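PDB 6NXI: FAD:protein FMN transferase from Vibrio cholerae, which probably transfers the FMN moiety of FAD, with magnesium or manganese as cofactor, onto a threonine hydroxyl of a target flavoprotein. Local coordinates for residues E92-V97 with L275-E280; S240-P245 with R249-R254. One frame throughout, in Å; residues are numbered along the deposited sequence. Where two conformers were deposited one is given.

Contact 1: E92-V97 with L275-E280. With FAD (flavin-adenine dinucleotide), chain B.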
ATOM      1  N   GLU A  92      12.352   8.415   6.895  1.00 28.83           N
ATOM      2  CA  GLU A  92      13.373   8.286   7.972  1.00 31.89           C
ATOM      3  C   GLU A  92      13.464   6.805   8.398  1.00 29.85           C
ATOM      4  O   GLU A  92      13.643   6.559   9.603  1.00 29.75           O
ATOM      5  CB  GLU A  92      13.028   9.233   9.145  1.00 35.36           C
ATOM      6  CG  GLU A  92      12.951  10.731   8.774  1.00 38.65           C
ATOM      7  CD  GLU A  92      12.380  11.701   9.828  1.00 42.01           C
ATOM      8  OE1 GLU A  92      12.036  11.257  10.972  1.00 43.49           O
ATOM      9  OE2 GLU A  92      12.219  12.909   9.502  1.00 45.04           O
ATOM     10  N   GLY A  93      13.313   5.845   7.470  1.00 27.50           N
ATOM     11  CA  GLY A  93      13.495   4.400   7.758  1.00 27.27           C
ATOM     12  C   GLY A  93      12.216   3.666   8.149  1.00 25.66           C
ATOM     13  O   GLY A  93      12.275   2.426   8.352  1.00 26.43           O
ATOM     14  N   ALA A  94      11.121   4.390   8.318  1.00 24.74           N
ATOM     15  CA  ALA A  94       9.839   3.818   8.801  1.00 22.85           C
ATOM     16  C   ALA A  94       9.292   2.784   7.796  1.00 23.34           C
ATOM     17  O   ALA A  94       8.831   1.729   8.211  1.00 23.15           O
ATOM     18  CB  ALA A  94       8.850   4.930   9.054  1.00 23.46           C
ATOM     19  N   LEU A  95       9.231   3.131   6.513  1.00 22.23           N
ATOM     20  CA  LEU A  95       8.818   2.168   5.484  1.00 21.27           C
ATOM     21  C   LEU A  95      10.031   1.363   5.084  1.00 21.45           C
ATOM     22  O   LEU A  95      10.984   1.940   4.522  1.00 22.52           O
ATOM     23  CB  LEU A  95       8.231   2.862   4.262  1.00 23.04           C
ATOM     24  CG  LEU A  95       7.485   1.897   3.352  1.00 22.44           C
ATOM     25  CD1 LEU A  95       6.114   1.575   3.938  1.00 23.94           C
ATOM     26  CD2 LEU A  95       7.340   2.431   1.924  1.00 23.34           C
ATOM     27  N   ASP A  96      10.044   0.083   5.415  1.00 21.18           N
ATOM     28  CA  ASP A  96      11.238  -0.761   5.161  1.00 22.74           C
ATOM     29  C   ASP A  96      10.749  -2.103   4.650  1.00 23.01           C
ATOM     30  O   ASP A  96      10.393  -2.923   5.423  1.00 22.18           O
ATOM     31  CB  ASP A  96      12.139  -0.858   6.395  1.00 23.98           C
ATOM     32  CG  ASP A  96      13.476  -1.536   6.074  1.00 25.53           C
ATOM     33  OD1 ASP A  96      13.540  -2.268   5.058  1.00 24.85           O
ATOM     34  OD2 ASP A  96      14.448  -1.308   6.851  1.00 27.08           O
ATOM     35  N   VAL A  97      10.762  -2.307   3.345  1.00 22.15           N
ATOM     36  CA  VAL A  97      10.271  -3.565   2.725  1.00 21.84           C
ATOM     37  C   VAL A  97      11.164  -4.759   3.102  1.00 22.85           C
ATOM     38  O   VAL A  97      10.756  -5.886   2.800  1.00 23.51           O
ATOM     39  CB  VAL A  97      10.113  -3.394   1.211  1.00 21.96           C
ATOM     40  CG1 VAL A  97       8.995  -2.405   0.930  1.00 22.66           C
ATOM     41  CG2 VAL A  97      11.431  -3.015   0.532  1.00 23.41           C
ATOM     42  N   LEU A 275       4.084   6.837   6.892  1.00 23.37           N
ATOM     43  CA  LEU A 275       3.718   7.940   7.798  1.00 24.39           C
ATOM     44  C   LEU A 275       3.040   7.363   9.063  1.00 24.12           C
ATOM     45  O   LEU A 275       3.297   7.868  10.184  1.00 23.92           O
ATOM     46  CB  LEU A 275       2.854   8.960   7.063  1.00 25.18           C
ATOM     47  CG  LEU A 275       3.502   9.640   5.862  1.00 27.34           C
ATOM     48  CD1 LEU A 275       2.515  10.619   5.244  1.00 29.15           C
ATOM     49  CD2 LEU A 275       4.781  10.381   6.221  1.00 28.03           C
ATOM     50  N   MET A 276       2.243   6.306   8.941  1.00 24.03           N
ATOM     51  CA  MET A 276       1.626   5.644  10.130  1.00 24.30           C
ATOM     52  C   MET A 276       2.708   5.188  11.129  1.00 24.90           C
ATOM     53  O   MET A 276       2.576   5.441  12.337  1.00 25.93           O
ATOM     54  CB  MET A 276       0.749   4.479   9.703  1.00 24.43           C
ATOM     55  CG  MET A 276       0.086   3.799  10.859  1.00 26.42           C
ATOM     56  SD  MET A 276      -1.572   3.252  10.307  1.00 28.44           S
ATOM     57  CE  MET A 276      -2.029   2.453  11.842  1.00 28.53           C
ATOM     58  N   VAL A 277       3.772   4.563  10.645  1.00 23.19           N
ATOM     59  CA  VAL A 277       4.882   4.039  11.478  1.00 23.58           C
ATOM     60  C   VAL A 277       5.628   5.231  12.098  1.00 23.87           C
ATOM     61  O   VAL A 277       6.083   5.126  13.272  1.00 24.42           O
ATOM     62  CB  VAL A 277       5.818   3.107  10.688  1.00 23.85           C
ATOM     63  CG1 VAL A 277       7.052   2.755  11.482  1.00 24.90           C
ATOM     64  CG2 VAL A 277       5.108   1.848  10.185  1.00 25.02           C
ATOM     65  N   MET A 278       5.742   6.353  11.375  1.00 23.66           N
ATOM     66  CA  MET A 278       6.466   7.558  11.898  1.00 26.61           C
ATOM     67  C   MET A 278       5.722   8.158  13.090  1.00 27.13           C
ATOM     68  O   MET A 278       6.401   8.684  14.013  1.00 27.43           O
ATOM     69  CB  MET A 278       6.624   8.633  10.816  1.00 27.18           C
ATOM     70  CG  MET A 278       7.547   8.236   9.714  1.00 27.36           C
ATOM     71  SD  MET A 278       7.799   9.639   8.567  1.00 28.34           S
ATOM     72  CE  MET A 278       9.163  10.468   9.367  1.00 30.97           C
ATOM     73  N   GLY A 279       4.391   8.051  13.103  1.00 27.05           N
ATOM     74  CA  GLY A 279       3.559   8.705  14.104  1.00 27.88           C
ATOM     75  C   GLY A 279       3.172  10.099  13.668  1.00 28.31           C
ATOM     76  O   GLY A 279       3.686  10.589  12.628  1.00 26.34           O
ATOM     77  N   GLU A 280       2.229  10.705  14.377  1.00 28.22           N
ATOM     78  CA  GLU A 280       1.586  11.947  13.881  1.00 28.86           C
ATOM     79  C   GLU A 280       2.615  13.090  13.889  1.00 30.17           C
ATOM     80  O   GLU A 280       2.609  13.883  12.916  1.00 30.86           O
ATOM     81  CB  GLU A 280       0.279  12.241  14.601  1.00 28.99           C
ATOM     82  CG  GLU A 280       0.405  12.560  16.070  1.00 30.06           C
ATOM     83  CD  GLU A 280       0.509  11.400  17.059  1.00 31.61           C
ATOM     84  OE1 GLU A 280       0.730  10.236  16.637  1.00 31.43           O
ATOM     85  OE2 GLU A 280       0.425  11.693  18.287  1.00 32.68           O
TER
HETATM   86  PA  FAD B 500      -0.427  -1.630   4.190  1.00 22.05           P
HETATM   87  O1A FAD B 500      -0.823  -0.897   5.422  1.00 24.13           O
HETATM   88  O2A FAD B 500      -0.455  -0.939   2.885  1.00 20.86           O
HETATM   89  O5B FAD B 500       1.024  -2.272   4.380  1.00 22.90           O
HETATM   90  C5B FAD B 500       1.111  -3.277   5.425  1.00 22.16           C
HETATM   91  C4B FAD B 500       1.836  -4.508   4.938  1.00 22.37           C
HETATM   92  O4B FAD B 500       3.196  -4.214   4.533  1.00 23.87           O
HETATM   93  C3B FAD B 500       1.944  -5.572   6.029  1.00 22.28           C
HETATM   94  O3B FAD B 500       0.839  -6.472   5.939  1.00 23.50           O
HETATM   95  C2B FAD B 500       3.301  -6.225   5.745  1.00 22.17           C
HETATM   96  O2B FAD B 500       3.194  -7.201   4.732  1.00 23.01           O
HETATM   97  C1B FAD B 500       4.116  -5.043   5.238  1.00 23.37           C
HETATM   98  N9A FAD B 500       4.761  -4.224   6.242  1.00 22.93           N
HETATM   99  C8A FAD B 500       4.511  -4.164   7.621  1.00 21.95           C
HETATM  100  N7A FAD B 500       5.197  -3.206   8.196  1.00 22.65           N
HETATM  101  C5A FAD B 500       5.970  -2.634   7.205  1.00 21.88           C
HETATM  102  C6A FAD B 500       6.916  -1.599   7.231  1.00 22.87           C
HETATM  103  N6A FAD B 500       7.216  -0.871   8.322  1.00 23.64           N
HETATM  104  N1A FAD B 500       7.458  -1.252   6.046  1.00 22.41           N
HETATM  105  C2A FAD B 500       7.141  -1.969   4.950  1.00 21.94           C
HETATM  106  N3A FAD B 500       6.257  -2.965   4.806  1.00 22.57           N
HETATM  107  C4A FAD B 500       5.707  -3.256   5.997  1.00 22.14           C
HETATM  108  N1  FAD B 500      -2.319 -12.074   0.900  1.00 26.98           N
HETATM  109  C2  FAD B 500      -2.679 -13.404   0.937  1.00 29.64           C
HETATM  110  O2  FAD B 500      -3.265 -13.868   1.941  1.00 29.26           O
HETATM  111  N3  FAD B 500      -2.445 -14.238  -0.108  1.00 28.29           N
HETATM  112  C4  FAD B 500      -1.817 -13.821  -1.253  1.00 29.02           C
HETATM  113  O4  FAD B 500      -1.592 -14.605  -2.164  1.00 31.52           O
HETATM  114  C4X FAD B 500      -1.405 -12.448  -1.322  1.00 26.44           C
HETATM  115  N5  FAD B 500      -0.786 -12.020  -2.404  1.00 25.72           N
HETATM  116  C5X FAD B 500      -0.391 -10.703  -2.444  1.00 24.85           C
HETATM  117  C6  FAD B 500       0.295 -10.230  -3.581  1.00 25.15           C
HETATM  118  C7  FAD B 500       0.723  -8.925  -3.707  1.00 25.26           C
HETATM  119  C7M FAD B 500       1.448  -8.484  -4.958  1.00 26.33           C
HETATM  120  C8  FAD B 500       0.444  -8.023  -2.652  1.00 23.59           C
HETATM  121  C8M FAD B 500       0.893  -6.586  -2.713  1.00 25.24           C
HETATM  122  C9  FAD B 500      -0.232  -8.480  -1.516  1.00 23.77           C
HETATM  123  C9A FAD B 500      -0.668  -9.806  -1.389  1.00 24.19           C
HETATM  124  N10 FAD B 500      -1.322 -10.303  -0.255  1.00 26.22           N
HETATM  125  C10 FAD B 500      -1.712 -11.628  -0.180  1.00 25.71           C
HETATM  126  C1' FAD B 500      -1.690  -9.385   0.845  1.00 28.54           C
HETATM  127  C2' FAD B 500      -0.568  -9.015   1.747  1.00 29.15           C
HETATM  128  O2' FAD B 500      -0.077 -10.162   2.433  1.00 29.82           O
HETATM  129  C3' FAD B 500      -1.071  -7.994   2.782  1.00 27.88           C
HETATM  130  O3' FAD B 500      -2.073  -8.526   3.620  1.00 28.85           O
HETATM  131  C4' FAD B 500      -1.696  -6.749   2.181  1.00 29.45           C
HETATM  132  O4' FAD B 500      -0.949  -6.357   1.041  1.00 27.38           O
HETATM  133  C5' FAD B 500      -1.839  -5.641   3.206  1.00 27.11           C
HETATM  134  O5' FAD B 500      -2.244  -4.438   2.506  1.00 27.88           O
HETATM  135  P   FAD B 500      -2.746  -3.192   3.342  1.00 25.29           P
HETATM  136  O1P FAD B 500      -3.685  -3.588   4.390  1.00 28.57           O
HETATM  137  O2P FAD B 500      -3.075  -2.197   2.251  1.00 26.96           O
HETATM  138  O3P FAD B 500      -1.377  -2.871   4.082  1.00 26.71           O
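Glu92 meets Met278 at the outer end of this contact, where the loop that follows helix 75-90 runs past the last turn of helix 265-278. The carboxylate atom OE1 of Glu92 lies 3.4 Å from CE of Met278; the two side chains cross at about a right angle, and the bend of Met278 at chi3 (87°) is what swings its methyl group toward the acid. OE2 of Glu92 forms a salt bridge with Arg282 of helix 280-289. The positive phi of Glu92 makes it the C-prime residue of a Schellman motif that ends helix 75-90, and Gly93, also at positive phi, carries the chain on to Ala94. Ala94 then presses its methyl group between two residues of the helix, CB standing 3.6 Å from CG of Met278 and 3.7 Å from CG1 of Val277. The backbone beyond reads the adenine of FAD. The amino group N6A donates to the carbonyl O of Ala94 at 3.1 Å in a nearly straight bond (170°), and the amide N of Asp96 donates to the ring nitrogen N1A of FAD at 3.0 Å, while CD1 of Leu95 touches the same ring. The segments meet by van der Waals contact, apolar at Ala94 and carboxylate against methyl at Glu92; main-chain groups go to the ligand, a donor and acceptor pair that matches adenine and would probably disfavour a 6-oxo purine.

Contact 2: S240-P245 with R249-R254. With FAD (flavin-adenine dinucleotide), chain B.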
ATOM      1  N   SER A 240      -0.892  -5.844  15.180  1.00 27.51           N
ATOM      2  CA  SER A 240      -1.334  -5.520  13.808  1.00 26.95           C
ATOM      3  C   SER A 240      -0.221  -5.910  12.859  1.00 25.25           C
ATOM      4  O   SER A 240       0.904  -6.210  13.311  1.00 25.35           O
ATOM      5  CB  SER A 240      -1.687  -4.078  13.641  1.00 29.01           C
ATOM      6  OG  SER A 240      -0.529  -3.257  13.388  1.00 27.85           O
ATOM      7  N   HIS A 241      -0.564  -5.902  11.572  1.00 25.39           N
ATOM      8  CA  HIS A 241       0.373  -6.292  10.492  1.00 25.22           C
ATOM      9  C   HIS A 241       1.390  -5.202  10.161  1.00 23.69           C
ATOM     10  O   HIS A 241       2.284  -5.513   9.388  1.00 23.68           O
ATOM     11  CB  HIS A 241      -0.401  -6.654   9.237  1.00 24.93           C
ATOM     12  CG  HIS A 241      -1.179  -5.521   8.668  1.00 26.84           C
ATOM     13  ND1 HIS A 241      -1.188  -5.279   7.332  1.00 27.75           N
ATOM     14  CD2 HIS A 241      -2.019  -4.610   9.231  1.00 29.52           C
ATOM     15  CE1 HIS A 241      -1.985  -4.248   7.089  1.00 28.60           C
ATOM     16  NE2 HIS A 241      -2.503  -3.808   8.230  1.00 29.56           N
ATOM     17  N   ILE A 242       1.280  -4.000  10.737  1.00 22.17           N
ATOM     18  CA  ILE A 242       2.247  -2.898  10.464  1.00 22.48           C
ATOM     19  C   ILE A 242       3.349  -2.963  11.502  1.00 23.81           C
ATOM     20  O   ILE A 242       3.076  -2.825  12.697  1.00 23.05           O
ATOM     21  CB  ILE A 242       1.504  -1.550  10.395  1.00 23.26           C
ATOM     22  CG1 ILE A 242       0.550  -1.536   9.187  1.00 25.24           C
ATOM     23  CG2 ILE A 242       2.488  -0.406  10.314  1.00 22.86           C
ATOM     24  CD1 ILE A 242      -0.428  -0.375   9.230  1.00 27.66           C
ATOM     25  N   ILE A 243       4.568  -3.213  11.055  1.00 23.55           N
ATOM     26  CA  ILE A 243       5.742  -3.448  11.936  1.00 23.88           C
ATOM     27  C   ILE A 243       6.562  -2.152  12.039  1.00 23.24           C
ATOM     28  O   ILE A 243       6.822  -1.486  11.025  1.00 23.55           O
ATOM     29  CB  ILE A 243       6.577  -4.630  11.376  1.00 23.88           C
ATOM     30  CG1 ILE A 243       5.703  -5.877  11.140  1.00 24.41           C
ATOM     31  CG2 ILE A 243       7.788  -4.894  12.282  1.00 24.52           C
ATOM     32  CD1 ILE A 243       4.951  -6.370  12.382  1.00 25.76           C
ATOM     33  N   ASP A 244       7.040  -1.840  13.232  1.00 24.76           N
ATOM     34  CA  ASP A 244       7.987  -0.728  13.464  1.00 25.71           C
ATOM     35  C   ASP A 244       9.383  -1.300  13.261  1.00 26.08           C
ATOM     36  O   ASP A 244       9.820  -2.160  14.027  1.00 26.11           O
ATOM     37  CB  ASP A 244       7.769  -0.121  14.845  1.00 28.63           C
ATOM     38  CG  ASP A 244       8.654   1.076  15.112  1.00 31.32           C
ATOM     39  OD1 ASP A 244       9.722   1.189  14.462  1.00 32.92           O
ATOM     40  OD2 ASP A 244       8.293   1.831  16.036  1.00 36.99           O
ATOM     41  N   PRO A 245      10.104  -0.897  12.215  1.00 25.28           N
ATOM     42  CA  PRO A 245      11.419  -1.488  11.934  1.00 27.03           C
ATOM     43  C   PRO A 245      12.418  -1.311  13.080  1.00 30.79           C
ATOM     44  O   PRO A 245      13.315  -2.136  13.169  1.00 31.52           O
ATOM     45  CB  PRO A 245      11.870  -0.730  10.671  1.00 26.98           C
ATOM     46  CG  PRO A 245      10.566  -0.395  10.012  1.00 26.50           C
ATOM     47  CD  PRO A 245       9.705   0.077  11.166  1.00 25.24           C
ATOM     48  N   ARG A 249       8.651  -5.002  16.251  1.00 25.50           N
ATOM     49  CA  ARG A 249       7.303  -5.387  16.713  1.00 25.29           C
ATOM     50  C   ARG A 249       6.207  -4.603  16.008  1.00 24.13           C
ATOM     51  O   ARG A 249       6.417  -3.501  15.501  1.00 24.92           O
ATOM     52  CB  ARG A 249       7.180  -5.141  18.215  1.00 26.75           C
ATOM     53  CG  ARG A 249       8.234  -5.840  19.062  1.00 29.06           C
ATOM     54  CD  ARG A 249       8.088  -5.444  20.529  1.00 31.80           C
ATOM     55  NE  ARG A 249       9.098  -6.134  21.331  1.00 33.68           N
ATOM     56  CZ  ARG A 249       8.943  -7.339  21.855  1.00 34.77           C
ATOM     57  NH1 ARG A 249       7.807  -7.990  21.704  1.00 35.50           N
ATOM     58  NH2 ARG A 249       9.928  -7.888  22.542  1.00 36.60           N
ATOM     59  N   PRO A 250       4.963  -5.098  16.058  1.00 23.41           N
ATOM     60  CA  PRO A 250       3.829  -4.274  15.657  1.00 22.60           C
ATOM     61  C   PRO A 250       3.869  -2.864  16.250  1.00 23.23           C
ATOM     62  O   PRO A 250       4.203  -2.640  17.415  1.00 23.83           O
ATOM     63  CB  PRO A 250       2.627  -5.087  16.084  1.00 22.50           C
ATOM     64  CG  PRO A 250       3.106  -6.523  15.991  1.00 23.22           C
ATOM     65  CD  PRO A 250       4.549  -6.460  16.443  1.00 23.19           C
ATOM     66  N   ILE A 251       3.472  -1.898  15.424  1.00 23.32           N
ATOM     67  CA  ILE A 251       3.495  -0.480  15.850  0.60 25.41           C
ATOM     68  C   ILE A 251       2.651  -0.318  17.101  1.00 26.34           C
ATOM     69  O   ILE A 251       1.614  -0.984  17.246  1.00 27.97           O
ATOM     70  CB  ILE A 251       3.080   0.493  14.736  0.60 27.14           C
ATOM     71  CG1 ILE A 251       1.703   0.177  14.142  0.60 26.79           C
ATOM     72  CG2 ILE A 251       4.183   0.544  13.703  0.60 28.10           C
ATOM     73  CD1 ILE A 251       1.143   1.320  13.314  0.60 28.32           C
ATOM     74  N   ASN A 252       3.156   0.529  17.965  1.00 27.10           N
ATOM     75  CA  ASN A 252       2.525   0.900  19.240  1.00 29.90           C
ATOM     76  C   ASN A 252       2.603   2.420  19.275  1.00 30.78           C
ATOM     77  O   ASN A 252       3.630   2.976  19.794  1.00 35.71           O
ATOM     78  CB  ASN A 252       3.279   0.216  20.367  1.00 33.68           C
ATOM     79  CG  ASN A 252       2.675   0.558  21.701  1.00 38.90           C
ATOM     80  OD1 ASN A 252       1.504   0.914  21.769  1.00 42.63           O
ATOM     81  ND2 ASN A 252       3.484   0.479  22.746  1.00 43.56           N
ATOM     82  N   ASN A 253       1.661   3.080  18.627  1.00 27.53           N
ATOM     83  CA  ASN A 253       1.566   4.548  18.658  1.00 26.07           C
ATOM     84  C   ASN A 253       0.080   4.901  18.667  1.00 25.09           C
ATOM     85  O   ASN A 253      -0.707   3.962  18.758  1.00 26.06           O
ATOM     86  CB  ASN A 253       2.441   5.229  17.615  1.00 25.87           C
ATOM     87  CG  ASN A 253       1.972   5.040  16.193  1.00 24.85           C
ATOM     88  OD1 ASN A 253       0.801   4.716  15.970  1.00 24.95           O
ATOM     89  ND2 ASN A 253       2.876   5.277  15.246  1.00 25.90           N
ATOM     90  N   ARG A 254      -0.233   6.189  18.566  1.00 26.54           N
ATOM     91  CA  ARG A 254      -1.606   6.703  18.755  1.00 26.63           C
ATOM     92  C   ARG A 254      -2.324   6.661  17.415  1.00 26.28           C
ATOM     93  O   ARG A 254      -3.516   7.032  17.406  1.00 27.18           O
ATOM     94  CB  ARG A 254      -1.611   8.124  19.321  1.00 28.22           C
ATOM     95  CG  ARG A 254      -1.232   8.227  20.793  1.00 30.88           C
ATOM     96  CD  ARG A 254      -1.035   9.680  21.169  1.00 32.80           C
ATOM     97  NE  ARG A 254       0.273  10.185  20.768  1.00 34.52           N
ATOM     98  CZ  ARG A 254       1.391  10.070  21.493  1.00 35.46           C
ATOM     99  NH1 ARG A 254       1.401   9.436  22.661  1.00 35.26           N
ATOM    100  NH2 ARG A 254       2.515  10.577  21.022  1.00 37.37           N
TER
HETATM  101  PA  FAD B 500      -0.427  -1.630   4.190  1.00 22.05           P
HETATM  102  O1A FAD B 500      -0.823  -0.897   5.422  1.00 24.13           O
HETATM  103  O2A FAD B 500      -0.455  -0.939   2.885  1.00 20.86           O
HETATM  104  O5B FAD B 500       1.024  -2.272   4.380  1.00 22.90           O
HETATM  105  C5B FAD B 500       1.111  -3.277   5.425  1.00 22.16           C
HETATM  106  C4B FAD B 500       1.836  -4.508   4.938  1.00 22.37           C
HETATM  107  O4B FAD B 500       3.196  -4.214   4.533  1.00 23.87           O
HETATM  108  C3B FAD B 500       1.944  -5.572   6.029  1.00 22.28           C
HETATM  109  O3B FAD B 500       0.839  -6.472   5.939  1.00 23.50           O
HETATM  110  C2B FAD B 500       3.301  -6.225   5.745  1.00 22.17           C
HETATM  111  O2B FAD B 500       3.194  -7.201   4.732  1.00 23.01           O
HETATM  112  C1B FAD B 500       4.116  -5.043   5.238  1.00 23.37           C
HETATM  113  N9A FAD B 500       4.761  -4.224   6.242  1.00 22.93           N
HETATM  114  C8A FAD B 500       4.511  -4.164   7.621  1.00 21.95           C
HETATM  115  N7A FAD B 500       5.197  -3.206   8.196  1.00 22.65           N
HETATM  116  C5A FAD B 500       5.970  -2.634   7.205  1.00 21.88           C
HETATM  117  C6A FAD B 500       6.916  -1.599   7.231  1.00 22.87           C
HETATM  118  N6A FAD B 500       7.216  -0.871   8.322  1.00 23.64           N
HETATM  119  N1A FAD B 500       7.458  -1.252   6.046  1.00 22.41           N
HETATM  120  C2A FAD B 500       7.141  -1.969   4.950  1.00 21.94           C
HETATM  121  N3A FAD B 500       6.257  -2.965   4.806  1.00 22.57           N
HETATM  122  C4A FAD B 500       5.707  -3.256   5.997  1.00 22.14           C
HETATM  123  N1  FAD B 500      -2.319 -12.074   0.900  1.00 26.98           N
HETATM  124  C2  FAD B 500      -2.679 -13.404   0.937  1.00 29.64           C
HETATM  125  O2  FAD B 500      -3.265 -13.868   1.941  1.00 29.26           O
HETATM  126  N3  FAD B 500      -2.445 -14.238  -0.108  1.00 28.29           N
HETATM  127  C4  FAD B 500      -1.817 -13.821  -1.253  1.00 29.02           C
HETATM  128  O4  FAD B 500      -1.592 -14.605  -2.164  1.00 31.52           O
HETATM  129  C4X FAD B 500      -1.405 -12.448  -1.322  1.00 26.44           C
HETATM  130  N5  FAD B 500      -0.786 -12.020  -2.404  1.00 25.72           N
HETATM  131  C5X FAD B 500      -0.391 -10.703  -2.444  1.00 24.85           C
HETATM  132  C6  FAD B 500       0.295 -10.230  -3.581  1.00 25.15           C
HETATM  133  C7  FAD B 500       0.723  -8.925  -3.707  1.00 25.26           C
HETATM  134  C7M FAD B 500       1.448  -8.484  -4.958  1.00 26.33           C
HETATM  135  C8  FAD B 500       0.444  -8.023  -2.652  1.00 23.59           C
HETATM  136  C8M FAD B 500       0.893  -6.586  -2.713  1.00 25.24           C
HETATM  137  C9  FAD B 500      -0.232  -8.480  -1.516  1.00 23.77           C
HETATM  138  C9A FAD B 500      -0.668  -9.806  -1.389  1.00 24.19           C
HETATM  139  N10 FAD B 500      -1.322 -10.303  -0.255  1.00 26.22           N
HETATM  140  C10 FAD B 500      -1.712 -11.628  -0.180  1.00 25.71           C
HETATM  141  C1' FAD B 500      -1.690  -9.385   0.845  1.00 28.54           C
HETATM  142  C2' FAD B 500      -0.568  -9.015   1.747  1.00 29.15           C
HETATM  143  O2' FAD B 500      -0.077 -10.162   2.433  1.00 29.82           O
HETATM  144  C3' FAD B 500      -1.071  -7.994   2.782  1.00 27.88           C
HETATM  145  O3' FAD B 500      -2.073  -8.526   3.620  1.00 28.85           O
HETATM  146  C4' FAD B 500      -1.696  -6.749   2.181  1.00 29.45           C
HETATM  147  O4' FAD B 500      -0.949  -6.357   1.041  1.00 27.38           O
HETATM  148  C5' FAD B 500      -1.839  -5.641   3.206  1.00 27.11           C
HETATM  149  O5' FAD B 500      -2.244  -4.438   2.506  1.00 27.88           O
HETATM  150  P   FAD B 500      -2.746  -3.192   3.342  1.00 25.29           P
HETATM  151  O1P FAD B 500      -3.685  -3.588   4.390  1.00 28.57           O
HETATM  152  O2P FAD B 500      -3.075  -2.197   2.251  1.00 26.96           O
HETATM  153  O3P FAD B 500      -1.377  -2.871   4.082  1.00 26.71           O
HETATM  154  O   HOH W   1      -0.138  -2.712  15.925  1.00 28.93           O
HETATM  155  O   HOH W   2       6.247   1.074  17.872  1.00 38.41           O
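Ile243 and Pro250 face each other in a single antiparallel beta bridge, a short hairpin-like pairing in the long connection between strands 220-225 and 255-262. Two backbone bonds hold it. The amide of Ile251 donates to O of Ile242 at 2.9 Å, in the carbonyl plane, and the amide of Asp244 donates to O of Arg249 at 2.9 Å and 173°, the donor tilted 28° from the carbonyl plane of Arg249. O of Ile242 has a second, softer neighbour in the CA-H of Pro250. The bridged pair is non-hydrogen-bonded, so a proline is tolerated where the bridge needs no N-H, and Ile243 turns its polar backbone atoms the other way, to FAD: its N donates to the adenine nitrogen N7A at 2.9 Å, and its O accepts from the amino group N6A of FAD at 2.8 Å. One side of the segment thus pairs with protein and the other with adenine. Beside it, ND1 of His241 shares a hydrogen bond of 2.7 Å with the ribose hydroxyl O3B of FAD, which lies in the plane of the imidazole at its edge.

Apolar branches fill in between the polar groups: CD1 of Ile243 lies beside the Pro250 ring, and in one of two deposited conformers, so with some doubt, CD1 of Ile251 meets CG2 of Ile242. CB and CG of Pro250 also make van der Waals contact with the carbonyl O of Ser240. The carboxylate of Asp244 is held by Thr246 at OD1, while at OD2 it accepts from a water that in turn takes the amide hydrogen of Asn252. At the far end Ser240 forms an ST turn, its OG accepting from the amide of Ile242; a second water, 2.6 Å from OG of Ser240, donates to the carbonyl O of Ile251.

Contacts 1 and 2, their centres about 10 Å apart, approach the adenine of FAD along different edges and meet at its amino group: N6A donates to Ala94 in contact 1 and to Ile243 in contact 2, which accounts for both of its hydrogens. Around this point the contacts touch directly, CG2 of Val277 lying 3.5 Å from CG2 of Ile242. Farther out, NE of Arg254 makes a 2.9 Å salt bridge with OE2 of Glu280. The magnesium sites are close: the side chain of Ile242 is about 7 Å from a bound magnesium ion and that of Val277 about 9 Å, so the adenine-binding segments adjoin the bound magnesium without ligating it.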